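Local coordinates for protein cysteine synthase (Fusobacterium nucleatum subsp. nucleatum strain ATCC 25586, PDB 5XEM) that probably makes L-cysteine from O-acetyl-L-serine and hydrogen sulfide using pyridoxal 5'-phosphate, and is a hydrogen sulfide-producing enzyme caught here with an L-lanthionine-PLP Schiff base, at residues Ser9-Ile14 / Ala82-Val87; Lys65-Ile70 / Glu138-Val143; Glu71-Asn76 / Leu92-Pro97; Thr99-Arg104 / Lys221-Gly226. All coordinates share one frame; numbering follows the deposited sequence.

Interaction 1: Ser9-Ile14 / Ala82-Val87; sequences SVIDLI and AMICAV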
# COMPACT_ATOMS: atom_id res chain seq x y z
N SER A 9 14.88 4.51 -7.03
CA SER A 9 14.63 3.70 -5.84
C SER A 9 13.25 4.05 -5.31
O SER A 9 12.58 4.97 -5.81
CB SER A 9 15.67 4.00 -4.75
OG SER A 9 15.37 5.26 -4.16
N VAL A 10 12.83 3.31 -4.29
CA VAL A 10 11.53 3.61 -3.67
C VAL A 10 11.46 5.04 -3.11
O VAL A 10 10.38 5.61 -2.96
CB VAL A 10 11.14 2.57 -2.60
CG1 VAL A 10 10.89 1.19 -3.23
CG2 VAL A 10 12.16 2.49 -1.47
N ILE A 11 12.61 5.63 -2.79
CA ILE A 11 12.61 7.03 -2.34
C ILE A 11 11.95 7.94 -3.35
O ILE A 11 11.29 8.92 -2.98
CB ILE A 11 14.05 7.53 -2.06
CG1 ILE A 11 14.64 6.72 -0.90
CG2 ILE A 11 14.04 9.07 -1.82
CD1 ILE A 11 16.09 7.05 -0.52
N ASP A 12 12.09 7.63 -4.64
CA ASP A 12 11.49 8.48 -5.66
C ASP A 12 9.96 8.38 -5.74
O ASP A 12 9.31 9.20 -6.38
CB ASP A 12 12.11 8.18 -7.04
CG ASP A 12 13.61 8.41 -7.06
OD1 ASP A 12 14.06 9.52 -6.73
OD2 ASP A 12 14.34 7.45 -7.34
N LEU A 13 9.37 7.38 -5.09
CA LEU A 13 7.92 7.25 -5.06
C LEU A 13 7.23 8.07 -3.94
O LEU A 13 6.00 8.08 -3.86
CB LEU A 13 7.52 5.79 -4.91
CG LEU A 13 8.19 4.81 -5.89
CD1 LEU A 13 7.67 3.39 -5.66
CD2 LEU A 13 8.02 5.28 -7.31
N ILE A 14 8.01 8.71 -3.09
CA ILE A 14 7.50 9.48 -1.96
C ILE A 14 6.87 10.75 -2.52
O ILE A 14 7.46 11.43 -3.38
CB ILE A 14 8.61 9.80 -0.93
CG1 ILE A 14 9.13 8.50 -0.30
CG2 ILE A 14 8.09 10.74 0.18
CD1 ILE A 14 10.38 8.65 0.58
N ALA A 82 12.68 3.39 8.31
CA ALA A 82 13.21 2.04 8.03
C ALA A 82 13.39 1.80 6.52
O ALA A 82 14.42 1.31 6.08
CB ALA A 82 12.31 0.99 8.66
N MET A 83 12.40 2.22 5.74
CA MET A 83 12.42 2.02 4.29
C MET A 83 13.56 2.84 3.70
O MET A 83 14.35 2.35 2.87
CB MET A 83 11.08 2.44 3.71
CG MET A 83 11.01 2.38 2.21
SD MET A 83 9.48 3.08 1.57
CE MET A 83 9.79 4.81 1.96
N ILE A 84 13.67 4.10 4.13
CA ILE A 84 14.73 4.96 3.60
C ILE A 84 16.14 4.47 4.02
O ILE A 84 17.06 4.43 3.20
CB ILE A 84 14.48 6.40 3.98
CG1 ILE A 84 13.27 6.92 3.18
CG2 ILE A 84 15.74 7.24 3.72
CD1 ILE A 84 12.64 8.13 3.82
N CYS A 85 16.27 4.05 5.27
CA CYS A 85 17.55 3.53 5.78
C CYS A 85 17.94 2.22 5.11
O CYS A 85 19.13 1.94 4.91
CB CYS A 85 17.53 3.38 7.28
SG CYS A 85 17.56 4.97 8.16
N ALA A 86 16.93 1.41 4.72
CA ALA A 86 17.23 0.22 3.97
C ALA A 86 17.92 0.57 2.64
O ALA A 86 18.97 -0.02 2.33
CB ALA A 86 15.98 -0.63 3.73
N VAL A 87 17.36 1.51 1.88
CA VAL A 87 17.90 1.96 0.58
C VAL A 87 19.31 2.56 0.76
O VAL A 87 20.25 2.28 -0.00
CB VAL A 87 16.97 3.04 -0.05
CG1 VAL A 87 17.62 3.71 -1.25
CG2 VAL A 87 15.63 2.44 -0.43

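Interaction 2: Lys65-Ile70 / Glu138-Val143; sequences KDTVII and EKKYFV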
# COMPACT_ATOMS: atom_id res chain seq x y z
N LYS A 65 28.35 7.10 7.03
CA LYS A 65 27.98 5.72 6.73
C LYS A 65 27.73 4.91 7.98
O LYS A 65 26.87 4.03 7.99
CB LYS A 65 29.10 5.02 5.91
CG LYS A 65 29.49 5.71 4.61
CD LYS A 65 30.80 5.13 4.05
CE LYS A 65 31.78 6.22 3.63
NZ LYS A 65 32.60 6.69 4.79
N ASP A 66 28.50 5.19 9.04
CA ASP A 66 28.43 4.41 10.27
C ASP A 66 27.60 5.09 11.39
O ASP A 66 27.65 4.66 12.52
CB ASP A 66 29.83 4.06 10.78
CG ASP A 66 30.71 5.28 11.01
OD1 ASP A 66 30.48 6.33 10.36
OD2 ASP A 66 31.64 5.18 11.83
N THR A 67 26.85 6.14 11.06
CA THR A 67 26.00 6.82 12.05
C THR A 67 24.72 6.01 12.26
O THR A 67 24.05 5.65 11.29
CB THR A 67 25.60 8.20 11.53
OG1 THR A 67 26.80 8.94 11.30
CG2 THR A 67 24.70 8.92 12.54
N VAL A 68 24.41 5.71 13.53
CA VAL A 68 23.17 5.01 13.86
C VAL A 68 22.03 6.02 13.95
O VAL A 68 22.15 7.02 14.69
CB VAL A 68 23.32 4.22 15.17
CG1 VAL A 68 22.03 3.51 15.55
CG2 VAL A 68 24.45 3.19 15.03
N ILE A 69 20.93 5.75 13.26
CA ILE A 69 19.76 6.61 13.34
C ILE A 69 18.90 6.03 14.47
O ILE A 69 18.70 4.83 14.53
CB ILE A 69 18.97 6.64 12.02
CG1 ILE A 69 19.90 6.89 10.82
CG2 ILE A 69 17.83 7.65 12.09
CD1 ILE A 69 20.81 8.09 10.96
N ILE A 70 18.44 6.90 15.36
CA ILE A 70 17.63 6.49 16.53
C ILE A 70 16.41 7.39 16.63
O ILE A 70 16.53 8.61 16.64
CB ILE A 70 18.43 6.58 17.85
CG1 ILE A 70 19.81 5.90 17.75
CG2 ILE A 70 17.62 5.92 18.98
CD1 ILE A 70 20.77 6.19 18.91
N GLU A 138 26.28 4.34 21.79
CA GLU A 138 26.71 4.56 20.41
C GLU A 138 27.79 5.63 20.27
O GLU A 138 27.70 6.72 20.85
CB GLU A 138 25.53 4.99 19.52
CG GLU A 138 24.48 3.93 19.32
CD GLU A 138 24.98 2.67 18.64
OE1 GLU A 138 26.08 2.64 18.04
OE2 GLU A 138 24.22 1.70 18.70
N LYS A 139 28.78 5.32 19.45
CA LYS A 139 29.83 6.25 19.11
C LYS A 139 29.35 7.38 18.17
O LYS A 139 29.78 8.54 18.30
CB LYS A 139 30.99 5.48 18.48
CG LYS A 139 32.14 6.35 18.02
CD LYS A 139 33.31 5.51 17.49
CE LYS A 139 34.01 6.20 16.32
NZ LYS A 139 34.17 7.66 16.59
N LYS A 140 28.47 7.05 17.22
CA LYS A 140 27.97 8.03 16.24
C LYS A 140 26.46 7.81 16.11
O LYS A 140 26.04 6.67 15.87
CB LYS A 140 28.62 7.80 14.86
CG LYS A 140 30.12 8.08 14.75
CD LYS A 140 30.45 8.28 13.28
CE LYS A 140 31.92 8.46 12.97
NZ LYS A 140 32.00 8.47 11.48
N TYR A 141 25.66 8.86 16.27
CA TYR A 141 24.22 8.73 16.10
C TYR A 141 23.62 10.04 15.65
O TYR A 141 24.25 11.10 15.76
CB TYR A 141 23.54 8.22 17.37
CG TYR A 141 23.74 9.10 18.58
CD1 TYR A 141 23.00 10.24 18.74
CD2 TYR A 141 24.69 8.77 19.57
CE1 TYR A 141 23.19 11.06 19.84
CE2 TYR A 141 24.87 9.57 20.68
CZ TYR A 141 24.12 10.72 20.80
OH TYR A 141 24.29 11.54 21.89
N PHE A 142 22.40 9.94 15.11
CA PHE A 142 21.60 11.07 14.79
C PHE A 142 20.17 10.74 15.24
O PHE A 142 19.65 9.69 14.88
CB PHE A 142 21.61 11.34 13.28
CG PHE A 142 20.68 12.42 12.85
CD1 PHE A 142 20.93 13.73 13.20
CD2 PHE A 142 19.54 12.14 12.11
CE1 PHE A 142 20.07 14.75 12.85
CE2 PHE A 142 18.69 13.17 11.71
CZ PHE A 142 18.95 14.47 12.11
N VAL A 143 19.54 11.64 15.99
CA VAL A 143 18.11 11.48 16.34
C VAL A 143 17.33 12.45 15.49
O VAL A 143 17.50 13.64 15.67
CB VAL A 143 17.88 11.81 17.84
CG1 VAL A 143 16.38 11.65 18.21
CG2 VAL A 143 18.76 10.91 18.69

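Interaction 3: Glu71-Asn76 / Leu92-Pro97; sequences EATSGN and LKIVMP. With 85F ((2R)-2-azanyl-3-[(2R)-2-azanyl-3-oxidanyl-3-oxidanylidene-propyl]sulfanyl-propanoic acid), chain C; PLP (pyridoxal-5'-phosphate), chain D; ACT (acetate ion), chain E.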
# COMPACT_ATOMS: atom_id res chain seq x y z
N GLU A 71 15.20 6.81 16.69
CA GLU A 71 13.98 7.60 16.71
C GLU A 71 12.91 6.95 17.58
O GLU A 71 12.79 5.72 17.61
CB GLU A 71 13.41 7.81 15.27
CG GLU A 71 12.17 8.71 15.17
CD GLU A 71 12.43 10.19 15.45
OE1 GLU A 71 13.48 10.52 16.05
OE2 GLU A 71 11.60 11.03 15.03
N ALA A 72 12.18 7.80 18.30
CA ALA A 72 10.94 7.41 18.99
C ALA A 72 9.73 7.62 18.07
O ALA A 72 9.53 8.71 17.50
CB ALA A 72 10.78 8.20 20.28
N THR A 73 8.90 6.59 17.97
CA THR A 73 7.77 6.64 17.05
C THR A 73 6.61 5.79 17.54
O THR A 73 6.81 4.85 18.30
CB THR A 73 8.22 6.16 15.65
OG1 THR A 73 7.09 6.10 14.77
CG2 THR A 73 8.84 4.80 15.71
N SER A 74 5.41 6.13 17.10
CA SER A 74 4.24 5.25 17.30
C SER A 74 4.12 4.20 16.22
O SER A 74 3.28 3.29 16.30
CB SER A 74 2.95 6.06 17.38
OG SER A 74 2.73 6.75 16.17
N GLY A 75 4.93 4.33 15.17
CA GLY A 75 5.01 3.33 14.13
C GLY A 75 5.37 3.90 12.76
O GLY A 75 6.36 3.48 12.16
N ASN A 76 4.55 4.82 12.26
CA ASN A 76 4.69 5.27 10.88
C ASN A 76 6.02 6.00 10.61
O ASN A 76 6.65 5.78 9.58
CB ASN A 76 3.52 6.11 10.46
CG ASN A 76 2.33 5.28 10.08
OD1 ASN A 76 2.50 4.18 9.53
ND2 ASN A 76 1.14 5.74 10.42
N LEU A 92 19.43 1.56 11.79
CA LEU A 92 18.31 2.26 12.42
C LEU A 92 17.90 1.48 13.68
O LEU A 92 17.83 0.24 13.65
CB LEU A 92 17.11 2.31 11.44
CG LEU A 92 15.80 2.95 11.97
CD1 LEU A 92 16.00 4.44 12.28
CD2 LEU A 92 14.66 2.76 10.96
N LYS A 93 17.68 2.21 14.77
CA LYS A 93 17.07 1.70 15.99
C LYS A 93 15.84 2.54 16.27
O LYS A 93 15.89 3.77 16.18
CB LYS A 93 18.05 1.78 17.17
CG LYS A 93 19.33 1.00 17.02
CD LYS A 93 20.11 0.99 18.32
CE LYS A 93 21.39 0.18 18.17
NZ LYS A 93 21.94 -0.26 19.49
N ILE A 94 14.72 1.88 16.56
CA ILE A 94 13.47 2.55 16.81
C ILE A 94 12.95 2.16 18.20
O ILE A 94 13.09 1.01 18.62
CB ILE A 94 12.44 2.16 15.73
CG1 ILE A 94 12.82 2.79 14.38
CG2 ILE A 94 11.04 2.51 16.19
CD1 ILE A 94 12.69 4.28 14.32
N VAL A 95 12.41 3.13 18.91
CA VAL A 95 11.72 2.90 20.19
C VAL A 95 10.27 3.21 20.00
O VAL A 95 9.91 4.30 19.52
CB VAL A 95 12.26 3.76 21.34
CG1 VAL A 95 11.58 3.36 22.65
CG2 VAL A 95 13.78 3.59 21.45
N MET A 96 9.41 2.27 20.40
CA MET A 96 7.97 2.39 20.20
C MET A 96 7.21 1.85 21.41
O MET A 96 7.71 0.97 22.10
CB MET A 96 7.58 1.58 18.96
CG MET A 96 6.15 1.77 18.47
SD MET A 96 5.82 0.93 16.90
CE MET A 96 6.34 -0.72 17.36
N PRO A 97 5.98 2.35 21.63
CA PRO A 97 5.16 1.73 22.68
C PRO A 97 4.69 0.33 22.28
O PRO A 97 4.31 0.11 21.13
CB PRO A 97 3.93 2.65 22.76
CG PRO A 97 4.34 3.93 22.12
CD PRO A 97 5.30 3.50 21.04
N 85F C . 2.41 9.43 14.03
CA 85F C . 3.73 9.64 14.66
CB 85F C . 3.57 9.84 16.18
SG 85F C . 2.83 11.38 16.64
CD 85F C . 2.86 11.44 18.45
CE 85F C . 2.07 10.31 19.15
NZ2 85F C . 0.71 10.18 18.61
CZ1 85F C . 1.97 10.68 20.66
OH1 85F C . 1.19 9.96 21.35
OH2 85F C . 2.63 11.65 21.13
C 85F C . 4.66 8.48 14.38
OXT 85F C . 4.42 7.80 13.37
O 85F C . 5.63 8.32 15.16
N1 PLP D . -2.11 9.48 11.83
C2 PLP D . -1.18 8.52 11.89
C2A PLP D . -1.52 7.11 11.41
C3 PLP D . 0.11 8.78 12.36
O3 PLP D . 1.04 7.79 12.40
C4 PLP D . 0.45 10.07 12.80
C4A PLP D . 1.83 10.40 13.32
C5 PLP D . -0.55 11.05 12.72
C6 PLP D . -1.81 10.73 12.22
C5A PLP D . -0.31 12.48 13.15
O4P PLP D . 0.58 13.16 12.18
P PLP D . 1.58 14.37 12.60
O1P PLP D . 2.11 14.97 11.42
O2P PLP D . 2.55 13.73 13.47
O3P PLP D . 0.72 15.26 13.43
C ACT E . 18.38 -1.10 9.28
O ACT E . 18.89 -2.08 8.66
OXT ACT E . 18.62 -0.94 10.50
CH3 ACT E . 17.49 -0.13 8.52

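Interaction 4: Thr99-Arg104 / Lys221-Gly226; sequences TMSIER and KIQGMG. With 85F ((2R)-2-azanyl-3-[(2R)-2-azanyl-3-oxidanyl-3-oxidanylidene-propyl]sulfanyl-propanoic acid), chain C; PLP (pyridoxal-5'-phosphate), chain D.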
# COMPACT_ATOMS: atom_id res chain seq x y z
N THR A 99 1.85 -0.96 22.83
CA THR A 99 0.38 -1.02 22.72
C THR A 99 -0.16 -0.74 21.30
O THR A 99 -1.37 -0.60 21.11
CB THR A 99 -0.27 -0.03 23.72
OG1 THR A 99 0.33 1.26 23.59
CG2 THR A 99 -0.08 -0.50 25.16
N MET A 100 0.72 -0.65 20.30
CA MET A 100 0.28 -0.32 18.94
C MET A 100 0.03 -1.61 18.13
O MET A 100 0.42 -2.70 18.56
CB MET A 100 1.31 0.60 18.24
CG MET A 100 1.73 1.84 19.04
SD MET A 100 0.48 3.15 19.20
CE MET A 100 -0.78 2.39 20.24
N SER A 101 -0.64 -1.47 16.99
CA SER A 101 -0.95 -2.62 16.13
C SER A 101 0.33 -3.42 15.87
O SER A 101 1.35 -2.84 15.47
CB SER A 101 -1.61 -2.16 14.81
OG SER A 101 -0.66 -1.60 13.91
N ILE A 102 0.30 -4.74 16.08
CA ILE A 102 1.55 -5.54 16.03
C ILE A 102 2.12 -5.66 14.59
O ILE A 102 3.25 -6.10 14.38
CB ILE A 102 1.43 -6.96 16.69
CG1 ILE A 102 0.42 -6.98 17.84
CG2 ILE A 102 2.81 -7.40 17.20
CD1 ILE A 102 0.29 -8.33 18.54
N GLU A 103 1.33 -5.25 13.59
CA GLU A 103 1.86 -5.15 12.23
C GLU A 103 3.03 -4.14 12.17
O GLU A 103 3.94 -4.31 11.38
CB GLU A 103 0.77 -4.77 11.22
CG GLU A 103 -0.31 -5.84 11.01
CD GLU A 103 -1.57 -5.57 11.82
OE1 GLU A 103 -1.44 -5.31 13.04
OE2 GLU A 103 -2.67 -5.63 11.24
N ARG A 104 3.00 -3.11 13.03
CA ARG A 104 4.05 -2.09 13.01
C ARG A 104 5.45 -2.67 13.29
O ARG A 104 6.39 -2.33 12.58
CB ARG A 104 3.71 -0.93 13.97
CG ARG A 104 2.47 -0.11 13.57
CD ARG A 104 2.14 0.85 14.72
NE ARG A 104 1.02 1.79 14.54
CZ ARG A 104 0.93 2.73 13.59
NH1 ARG A 104 1.87 2.82 12.65
NH2 ARG A 104 -0.10 3.55 13.56
N LYS A 221 -7.73 5.31 21.25
CA LYS A 221 -7.44 4.21 20.32
C LYS A 221 -7.14 4.71 18.90
O LYS A 221 -7.05 3.90 17.95
CB LYS A 221 -8.62 3.24 20.27
CG LYS A 221 -8.96 2.63 21.63
CD LYS A 221 -10.15 1.68 21.57
CE LYS A 221 -10.49 1.18 22.97
NZ LYS A 221 -11.74 0.37 22.95
N ILE A 222 -7.00 6.02 18.73
CA ILE A 222 -6.79 6.59 17.38
C ILE A 222 -5.29 6.60 17.14
O ILE A 222 -4.60 7.63 17.29
CB ILE A 222 -7.42 7.98 17.18
CG1 ILE A 222 -8.90 7.97 17.66
CG2 ILE A 222 -7.27 8.44 15.73
CD1 ILE A 222 -9.58 9.33 17.62
N GLN A 223 -4.77 5.43 16.77
CA GLN A 223 -3.32 5.22 16.67
C GLN A 223 -2.63 6.25 15.79
O GLN A 223 -3.07 6.51 14.67
CB GLN A 223 -3.02 3.80 16.16
CG GLN A 223 -3.54 2.70 17.06
CD GLN A 223 -3.11 1.31 16.61
OE1 GLN A 223 -1.95 1.10 16.17
NE2 GLN A 223 -4.03 0.34 16.72
N GLY A 224 -1.52 6.81 16.29
CA GLY A 224 -0.79 7.85 15.56
C GLY A 224 -1.18 9.25 16.00
O GLY A 224 -0.35 10.19 16.03
N MET A 225 -2.45 9.43 16.36
CA MET A 225 -2.87 10.76 16.83
C MET A 225 -2.66 10.86 18.36
O MET A 225 -2.29 9.89 19.01
CB MET A 225 -4.31 11.03 16.43
CG MET A 225 -4.45 11.58 15.02
SD MET A 225 -6.13 11.66 14.40
CE MET A 225 -6.87 12.72 15.68
N GLY A 226 -2.89 12.04 18.90
CA GLY A 226 -2.74 12.29 20.32
C GLY A 226 -1.34 12.77 20.63
O GLY A 226 -0.40 12.53 19.87
N 85F C . 2.41 9.43 14.03
CA 85F C . 3.73 9.64 14.66
CB 85F C . 3.57 9.84 16.18
SG 85F C . 2.83 11.38 16.64
CD 85F C . 2.86 11.44 18.45
CE 85F C . 2.07 10.31 19.15
NZ2 85F C . 0.71 10.18 18.61
CZ1 85F C . 1.97 10.68 20.66
OH1 85F C . 1.19 9.96 21.35
OH2 85F C . 2.63 11.65 21.13
C 85F C . 4.66 8.48 14.38
OXT 85F C . 4.42 7.80 13.37
O 85F C . 5.63 8.32 15.16
N1 PLP D . -2.11 9.48 11.83
C2 PLP D . -1.18 8.52 11.89
C2A PLP D . -1.52 7.11 11.41
C3 PLP D . 0.11 8.78 12.36
O3 PLP D . 1.04 7.79 12.40
C4 PLP D . 0.45 10.07 12.80
C4A PLP D . 1.83 10.40 13.32
C5 PLP D . -0.55 11.05 12.72
C6 PLP D . -1.81 10.73 12.22
C5A PLP D . -0.31 12.48 13.15
O4P PLP D . 0.58 13.16 12.18
P PLP D . 1.58 14.37 12.60
O1P PLP D . 2.11 14.97 11.42
O2P PLP D . 2.55 13.73 13.47
O3P PLP D . 0.72 15.26 13.43

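Interaction 1: Ser9-Ile14 / Ala82-Val87
V10, I11 and I14 meet M83, I84 and V87 in an apolar contact that fixes a short 3-10 segment near the N-terminus to helix 76-88, the connecting helix of a beta-alpha-beta unit in this fold-type II PLP enzyme. No hydrogen bond crosses between the segments; the evidence is carbon packing at ordinary van der Waals range. V87 is gripped through both of its methyls: CG2 touches V10 CG2 at 3.6 Å, while CG1, set opposite the backbone N (chi1 170°), meets I11 CD1 at 3.7 Å. One helical turn earlier, M83 CG lies 3.9 Å from V10 CG2. Backbone bonds from D12 N to S9 O and from L13 N to V10 O make the 3-10 turns, and D12 OD2 adds a tie back to S9 N at 3.0 Å. Around this pair, I84 also packs on A50 and L51 of helix 46-60, and E263 of the second subunit touches both V10 and V87, so the contact borders the dimer interface. At the I14 end, the I14 and I84 side chains cross at about a right angle, their CD1 atoms 4.0 Å apart, and, because the M83 chain bends at chi3 (70°), I14 CD1 meets M83 CE tip to tip at 4.1 Å.

Interaction 2: Lys65-Ile70 / Glu138-Val143
V68 and I69 pair with Y141 and F142 as parallel beta strands, tightly joined at the middle and giving way to a salt bridge at the solvent end. V68 N donates to K140 O at 3.0 Å, nearly straight at the hydrogen (170°) but from above the carbonyl plane, unlike the next two bonds: F142 N returns one to V68 O at 3.0 Å, and I70 N reaches F142 O at 3.1 Å. The CA of F142 lies opposite that of I69, 5.0 Å away. Side chains close the seam on both faces: I70 CD1 packs on Y141 CB at 3.8 Å, and I69 CD1 stands at the edge of the F142 ring, near its plane. Beside the ladder, E138 lays its carboxylate across V68 CG2 but spends OE2 on a salt bridge to K93. Just past the paired residues I70 O is buried without a hydrogen-bond donor; V143 CA lies 3.3 Å from I70 O in a CA-H...O contact.

The D66 end is looser. K140, extended beyond CG, carries NZ to D66 OD1 at 2.9 Å on the syn lone pair, with a weak second bond to OD2; D64 provides another salt-bridge partner for the same ammonium. From the paired strand itself, the exposed Y141 ring (chi1 59°) leads away from 65-70 toward solvent.

Strand 141-142 is the edge of the four-stranded parallel sheet: strand 92-97 flanks 68-72 across from it, with backbone bonds between I69 and K93, while L131 and L134 of helix 123-136 pack on I70.

Interaction 3: Glu71-Asn76 / Leu92-Pro97
T73 packs its methyl on I94 and hydrogen-bonds V95 through its backbone while gripping the lanthionine, at the C-terminal end of strand 68-72 in a parallel beta-alpha-beta unit of a fold-type II PLP enzyme; helix 76-88 connects this strand to strand 92-97. In the first shell, one carboxylate oxygen of the lanthionine-derived group, 85F O, takes two bonds: from T73 OG1 at 2.7 Å and from S74 N at 2.9 Å. N76 ND2 donates to PLP O3 at 2.9 Å and also bonds D298, which would restrain rotation of its amide.

The next shell shapes this loop. T73 OG1 is reached by G75 N at 2.8 Å, making an ST turn, and by G78 N, so the hydroxyl that donates to the ligand also organises the helix start, where G75 is the N-cap. The backbone angles of G75 would jam a CB against the preceding carbonyl, which calls for glycine.

Further out, the strand pairing carries the chain into the loop. V95 is held twice by the one neighbouring strand, V95 N donating to E71 O at 2.9 Å and V95 O accepting from T73 N at 2.9 Å, the latter nearly along the C=O axis. The E71 carboxylate accepts from the backbone N of N145 and Q146, and the Q146 amide itself bonds the ligand. With OG1 placed opposite its backbone N (chi1 175°), T73 has its methyl in the position between N and C, turned onto strand 92-97, where T73 CG2 presses on I94 CG2 at 3.2 Å, tighter than usual for two carbons.

Interaction 4: Thr99-Arg104 / Lys221-Gly226
Q223 bridges to S101 and R104, linking the cofactor-lining loop 221-226 to the chain leading into helix 103-110. The loop approaches through I222, the first residue of a type II turn closed by M225 N donating to I222 O at 3.0 Å. Q223 follows, its chain extended beyond CG (chi2 -175°). Its OE1 accepts the backbone N-H of S101 at 3.0 Å, a nearly straight bond (167°) whose donor is tilted out of the amide plane. The same oxygen lies 3.5 Å from R104 NE, a weak bond at the edge of the guanidinium. R104 and Q223 slide past each other in opposite directions with their planes 55° apart, and Q223 CB lies in the guanidinium plane, 3.9 Å from R104 NH2.

G224 comes next, against the cofactor ring: a CB there would collide with PLP C3, and its backbone angles also call for glycine. Its carbonyl O accepts from 85F NZ2, the amino group of the distal half of the lanthionine, at 2.8 Å. M225 adds a weak bond from the same amine to its own O and packs CG 3.9 Å from PLP C6. G226 O completes the set at 2.9 Å from NZ2, so three successive carbonyls receive this amino group.

At its far side R104 gives a weak bond to N76, and S101 OG pairs with K302 O. I222 is wedged between helices 249-263 and 269-284, M225 faces strand 200-206, and the loop thus spans from the large mixed sheet to helix 103-110.

Interactions 2 and 3 share strand 68-72, bonded to its two neighbours in one parallel sheet, and K93 and E138 join them by a salt bridge. Interaction 2 is the edge, with charge at the solvent end; interaction 3 is buried and ends in ligand contacts. Interaction 1, partly buried, holds the helix that connects the strands of interaction 3, with carbon alone, beside the second subunit; A82 and L92 touch between them. Interaction 4 is small but buried and polar, its backbone oxygens serving the lanthionine from across the pocket. It meets interaction 3 where R104 packs on S74 and G75, and both contact PLP. Interactions 1 and 4 do not touch, nor do 2 and 4.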